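Local structure of SusD-like protein BACOVA_02651 (Bacteroides ovatus, 5E75) at residues L246-V251 and T355-L360; N29-D34 and Y80-M85. The protein binds polysaccharide at the cell surface and probably mediates xyloglucan binding before the glycan is transported into the periplasm for degradation. All blocks are in the same frame, centred on the assembly; numbering follows the deposited sequence.

Contact 1: residues L246-V251 and T355-L360; sequences LAMQWV and TYILRL
M248 lies obliquely across T355, its SD 3.8 Å from T355 CB and its CE close to T355 CG2. With CG set beside the backbone N (chi1 -53°) and the chain extended beyond it, the thioether runs on past I357, and the two side chains meet at about a right angle; M248 CG is 4.0 Å from I357 CD1. Next to M248, which lays its CB over one indole face near the rim, W250 NE1 donates to T355 OG1 at 2.9 Å, nearly straight and in the ring plane, so the indole meets the hydroxyl edge-on. The same OG1 also bonds to N36 OD1.

Behind these side chains the two chains form a short antiparallel ladder. M248 and T355 are a hydrogen-bonded pair, with M248 N to T355 O at 2.8 Å, and A247 and Y356 a non-hydrogen-bonded one. Then the register slips by one residue. L246 O takes two donors, I357 N at 2.9 Å and L358 N at 3.0 Å, both arriving from the same face of its carbonyl plane: a classic beta bulge. I357, the extra residue of the bulge, points its side chain toward the partner strand, where its CG2 rests 3.9 Å from L246 CD2. Helix 103-125 covers this apolar side, with L115, M116 and C119 touching L246 and Y123 touching I357. The other face carries A247 and Y356, whose OH bonds to L233 O.

Sharing L246 O keeps the ladder bonded across the slip, while T355 OG1 gives the buried indole N-H a partner and probably limits the turning of the ring.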
# COMPACT_ATOMS: atom_id res chain seq x y z
N LEU A 246 7.87 7.39 -4.09
CA LEU A 246 6.93 8.26 -3.42
C LEU A 246 6.59 7.65 -2.07
O LEU A 246 6.31 6.44 -1.97
CB LEU A 246 5.65 8.42 -4.26
CG LEU A 246 4.69 9.52 -3.83
CD1 LEU A 246 5.36 10.90 -3.92
CD2 LEU A 246 3.42 9.50 -4.66
N ALA A 247 6.61 8.46 -1.02
CA ALA A 247 6.32 7.99 0.33
C ALA A 247 5.78 9.13 1.16
O ALA A 247 6.15 10.30 0.95
CB ALA A 247 7.55 7.40 0.98
N MET A 248 4.95 8.78 2.13
CA MET A 248 4.54 9.71 3.17
C MET A 248 5.73 9.98 4.07
O MET A 248 6.42 9.07 4.53
CB MET A 248 3.37 9.15 3.98
CG MET A 248 2.21 8.71 3.13
SD MET A 248 0.92 7.85 4.06
CE MET A 248 0.09 6.94 2.74
N GLN A 249 5.96 11.27 4.32
CA GLN A 249 7.18 11.78 4.92
C GLN A 249 6.92 12.18 6.37
O GLN A 249 6.64 13.34 6.68
CB GLN A 249 7.68 12.98 4.13
CG GLN A 249 7.98 12.67 2.68
CD GLN A 249 9.18 11.75 2.53
OE1 GLN A 249 10.19 11.90 3.22
NE2 GLN A 249 9.08 10.81 1.60
N TRP A 250 7.03 11.22 7.28
CA TRP A 250 6.67 11.48 8.66
C TRP A 250 7.76 12.24 9.42
O TRP A 250 8.94 12.16 9.08
CB TRP A 250 6.27 10.17 9.35
CG TRP A 250 5.14 9.49 8.64
CD1 TRP A 250 5.17 8.28 8.02
CD2 TRP A 250 3.82 10.00 8.44
NE1 TRP A 250 3.96 7.99 7.46
CE2 TRP A 250 3.11 9.04 7.69
CE3 TRP A 250 3.17 11.18 8.82
CZ2 TRP A 250 1.79 9.22 7.31
CZ3 TRP A 250 1.85 11.36 8.44
CH2 TRP A 250 1.17 10.38 7.70
N VAL A 251 7.33 12.99 10.43
CA VAL A 251 8.20 13.87 11.21
C VAL A 251 8.08 13.48 12.68
O VAL A 251 7.30 14.09 13.42
CB VAL A 251 7.81 15.37 11.05
CG1 VAL A 251 8.82 16.26 11.77
CG2 VAL A 251 7.70 15.77 9.58
N THR A 355 5.98 5.92 5.12
CA THR A 355 5.01 4.96 4.59
C THR A 355 5.10 4.98 3.07
O THR A 355 4.79 5.97 2.43
CB THR A 355 3.57 5.32 5.00
OG1 THR A 355 3.47 5.36 6.43
CG2 THR A 355 2.56 4.30 4.48
N TYR A 356 5.56 3.89 2.47
CA TYR A 356 5.69 3.82 1.02
C TYR A 356 4.34 3.98 0.32
O TYR A 356 3.33 3.42 0.75
CB TYR A 356 6.29 2.49 0.60
CG TYR A 356 7.77 2.37 0.86
CD1 TYR A 356 8.68 3.13 0.15
CD2 TYR A 356 8.25 1.48 1.81
CE1 TYR A 356 10.03 3.03 0.37
CE2 TYR A 356 9.63 1.36 2.04
CZ TYR A 356 10.50 2.17 1.31
OH TYR A 356 11.86 2.09 1.51
N ILE A 357 4.35 4.75 -0.77
CA ILE A 357 3.25 4.81 -1.71
C ILE A 357 3.65 4.08 -3.00
O ILE A 357 2.86 3.30 -3.54
CB ILE A 357 2.81 6.26 -1.99
CG1 ILE A 357 2.21 6.87 -0.72
CG2 ILE A 357 1.81 6.33 -3.15
CD1 ILE A 357 1.92 8.38 -0.81
N LEU A 358 4.87 4.32 -3.47
CA LEU A 358 5.40 3.63 -4.64
C LEU A 358 6.89 3.31 -4.52
O LEU A 358 7.71 4.22 -4.32
CB LEU A 358 5.19 4.47 -5.91
CG LEU A 358 5.62 3.80 -7.23
CD1 LEU A 358 4.71 2.62 -7.55
CD2 LEU A 358 5.63 4.82 -8.35
N ARG A 359 7.24 2.03 -4.65
CA ARG A 359 8.63 1.60 -4.78
C ARG A 359 8.96 1.22 -6.23
O ARG A 359 8.10 0.77 -6.98
CB ARG A 359 8.91 0.38 -3.88
CG ARG A 359 8.99 0.72 -2.43
CD ARG A 359 9.69 -0.35 -1.62
NE ARG A 359 8.92 -1.56 -1.34
CZ ARG A 359 9.16 -2.76 -1.86
NH1 ARG A 359 10.03 -2.92 -2.85
NH2 ARG A 359 8.48 -3.81 -1.42
N LEU A 360 10.23 1.33 -6.59
CA LEU A 360 10.67 0.95 -7.93
C LEU A 360 10.33 -0.51 -8.25
O LEU A 360 9.97 -0.82 -9.40
CB LEU A 360 12.17 1.22 -8.09
CG LEU A 360 12.77 1.00 -9.47
CD1 LEU A 360 12.22 1.98 -10.50
CD2 LEU A 360 14.27 1.09 -9.38

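Contact 2: residues N29-D34 and Y80-M85; sequences NRAWFD and YSVVTM
R30 N donates to N29 OD1 at 2.7 Å, within the carbonyl plane on a lone pair, just where the chain enters the turn that faces helix 70-95; beside it, R30 CG brushes M85 CE. M85 runs extended as far as its sulfur and then bends (chi3 -63°), which folds CE back over the turn, 3.8 Å from A31 N. Its SD lies 3.8 Å from A31 CB, and V82 CG2 is 4.0 Å from that same methyl, so A31 is held between the two helix residues. Helix 70-95 is one of the long helices of this mostly helical chain, consistent with the family's place in the TPR clan, and a tight, nearly helical turn packs against it through A31 and the indole of W32. V82 CG2, beside its backbone N, stands over the face of that indole, 3.6 Å from the centroid of the six-membered ring and 14° off the ring normal, a CH-pi contact. Were W32 an alanine, V82 CG2 would probably lose the aromatic face it rests on, with a gap beside M116 of helix 103-125. S81 CB approaches A31 O at 3.5 Å. One turn back along the helix is S77: D34 OD2 bonds to its OG, and S81 OG to its O.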
# COMPACT_ATOMS: atom_id res chain seq x y z
N ASN A 29 2.42 14.47 4.48
CA ASN A 29 2.23 13.92 5.83
C ASN A 29 0.86 14.27 6.41
O ASN A 29 -0.03 13.43 6.44
CB ASN A 29 3.40 14.26 6.78
CG ASN A 29 3.91 15.70 6.66
OD1 ASN A 29 3.15 16.67 6.76
ND2 ASN A 29 5.23 15.83 6.51
N ARG A 30 0.68 15.52 6.84
CA ARG A 30 -0.58 15.94 7.42
C ARG A 30 -1.79 15.54 6.58
O ARG A 30 -2.81 15.10 7.12
CB ARG A 30 -0.54 17.47 7.62
CG ARG A 30 -1.77 18.05 8.26
CD ARG A 30 -1.57 19.53 8.54
NE ARG A 30 -2.72 20.09 9.23
CZ ARG A 30 -2.72 21.25 9.88
NH1 ARG A 30 -1.62 21.99 9.95
NH2 ARG A 30 -3.83 21.66 10.48
N ALA A 31 -1.70 15.70 5.27
CA ALA A 31 -2.80 15.36 4.39
C ALA A 31 -3.26 13.91 4.51
O ALA A 31 -4.45 13.63 4.44
CB ALA A 31 -2.42 15.66 2.97
N TRP A 32 -2.30 13.01 4.74
CA TRP A 32 -2.53 11.56 4.77
C TRP A 32 -2.81 11.03 6.18
O TRP A 32 -3.14 9.85 6.34
CB TRP A 32 -1.30 10.85 4.21
CG TRP A 32 -1.10 11.06 2.74
CD1 TRP A 32 -0.26 11.98 2.17
CD2 TRP A 32 -1.74 10.37 1.67
NE1 TRP A 32 -0.37 11.92 0.79
CE2 TRP A 32 -1.25 10.92 0.46
CE3 TRP A 32 -2.68 9.34 1.60
CZ2 TRP A 32 -1.69 10.48 -0.80
CZ3 TRP A 32 -3.11 8.90 0.36
CH2 TRP A 32 -2.60 9.46 -0.82
N PHE A 33 -2.69 11.88 7.18
CA PHE A 33 -2.69 11.43 8.57
C PHE A 33 -3.95 10.63 8.95
O PHE A 33 -3.83 9.59 9.62
CB PHE A 33 -2.49 12.62 9.52
CG PHE A 33 -2.41 12.23 10.96
CD1 PHE A 33 -1.21 11.81 11.53
CD2 PHE A 33 -3.54 12.27 11.75
CE1 PHE A 33 -1.16 11.43 12.86
CE2 PHE A 33 -3.49 11.89 13.08
CZ PHE A 33 -2.29 11.47 13.63
N ASP A 34 -5.14 11.07 8.56
CA ASP A 34 -6.36 10.40 9.00
C ASP A 34 -6.42 8.98 8.45
O ASP A 34 -7.07 8.12 9.04
CB ASP A 34 -7.65 11.13 8.60
CG ASP A 34 -7.93 12.35 9.45
OD1 ASP A 34 -7.16 12.62 10.39
OD2 ASP A 34 -8.94 13.04 9.15
N TYR A 80 -10.13 12.25 1.39
CA TYR A 80 -10.68 13.56 1.05
C TYR A 80 -9.87 14.71 1.64
O TYR A 80 -9.87 15.80 1.09
CB TYR A 80 -12.19 13.67 1.35
CG TYR A 80 -12.98 13.11 0.20
CD1 TYR A 80 -13.06 13.81 -1.00
CD2 TYR A 80 -13.59 11.86 0.26
CE1 TYR A 80 -13.74 13.31 -2.08
CE2 TYR A 80 -14.28 11.35 -0.85
CZ TYR A 80 -14.35 12.10 -2.00
OH TYR A 80 -15.02 11.60 -3.10
N SER A 81 -9.14 14.47 2.72
CA SER A 81 -8.21 15.47 3.24
C SER A 81 -7.07 15.72 2.25
O SER A 81 -6.63 16.86 2.04
CB SER A 81 -7.65 15.05 4.60
OG SER A 81 -8.62 15.15 5.62
N VAL A 82 -6.57 14.66 1.62
CA VAL A 82 -5.58 14.82 0.56
C VAL A 82 -6.15 15.64 -0.60
O VAL A 82 -5.51 16.57 -1.10
CB VAL A 82 -5.04 13.46 0.04
CG1 VAL A 82 -4.02 13.68 -1.07
CG2 VAL A 82 -4.40 12.65 1.16
N VAL A 83 -7.35 15.28 -1.05
CA VAL A 83 -7.96 15.96 -2.17
C VAL A 83 -8.16 17.43 -1.85
O VAL A 83 -7.80 18.29 -2.66
CB VAL A 83 -9.33 15.32 -2.53
CG1 VAL A 83 -10.07 16.16 -3.58
CG2 VAL A 83 -9.14 13.86 -3.00
N THR A 84 -8.74 17.74 -0.69
CA THR A 84 -9.03 19.14 -0.39
C THR A 84 -7.75 19.92 -0.10
O THR A 84 -7.66 21.10 -0.47
CB THR A 84 -10.06 19.30 0.72
OG1 THR A 84 -9.56 18.72 1.90
CG2 THR A 84 -11.37 18.62 0.35
N MET A 85 -6.75 19.32 0.53
CA MET A 85 -5.46 20.02 0.65
C MET A 85 -4.81 20.31 -0.71
O MET A 85 -4.24 21.39 -0.93
CB MET A 85 -4.46 19.28 1.55
CG MET A 85 -3.22 20.14 1.80
SD MET A 85 -1.95 19.41 2.82
CE MET A 85 -2.84 19.22 4.34

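In the fold
Contact 1 is the deeper, buried, its centre about 10 Å from the centre of the chain, against about 16 Å for the centre of contact 2, where R30 is exposed. The first is a two-stranded ladder held mainly by backbone bonds, the second a turn against a helix, joined by apolar and CH-pi contacts. They touch directly: N29 ND2 probably bonds to Q249 O at 2.9 Å, and M248 SD rests 3.7 Å from W32 CB. Helix 103-125 backs both contacts. The junction therefore ties the N-terminal turn and helix 70-95 to strands that come much later in the chain.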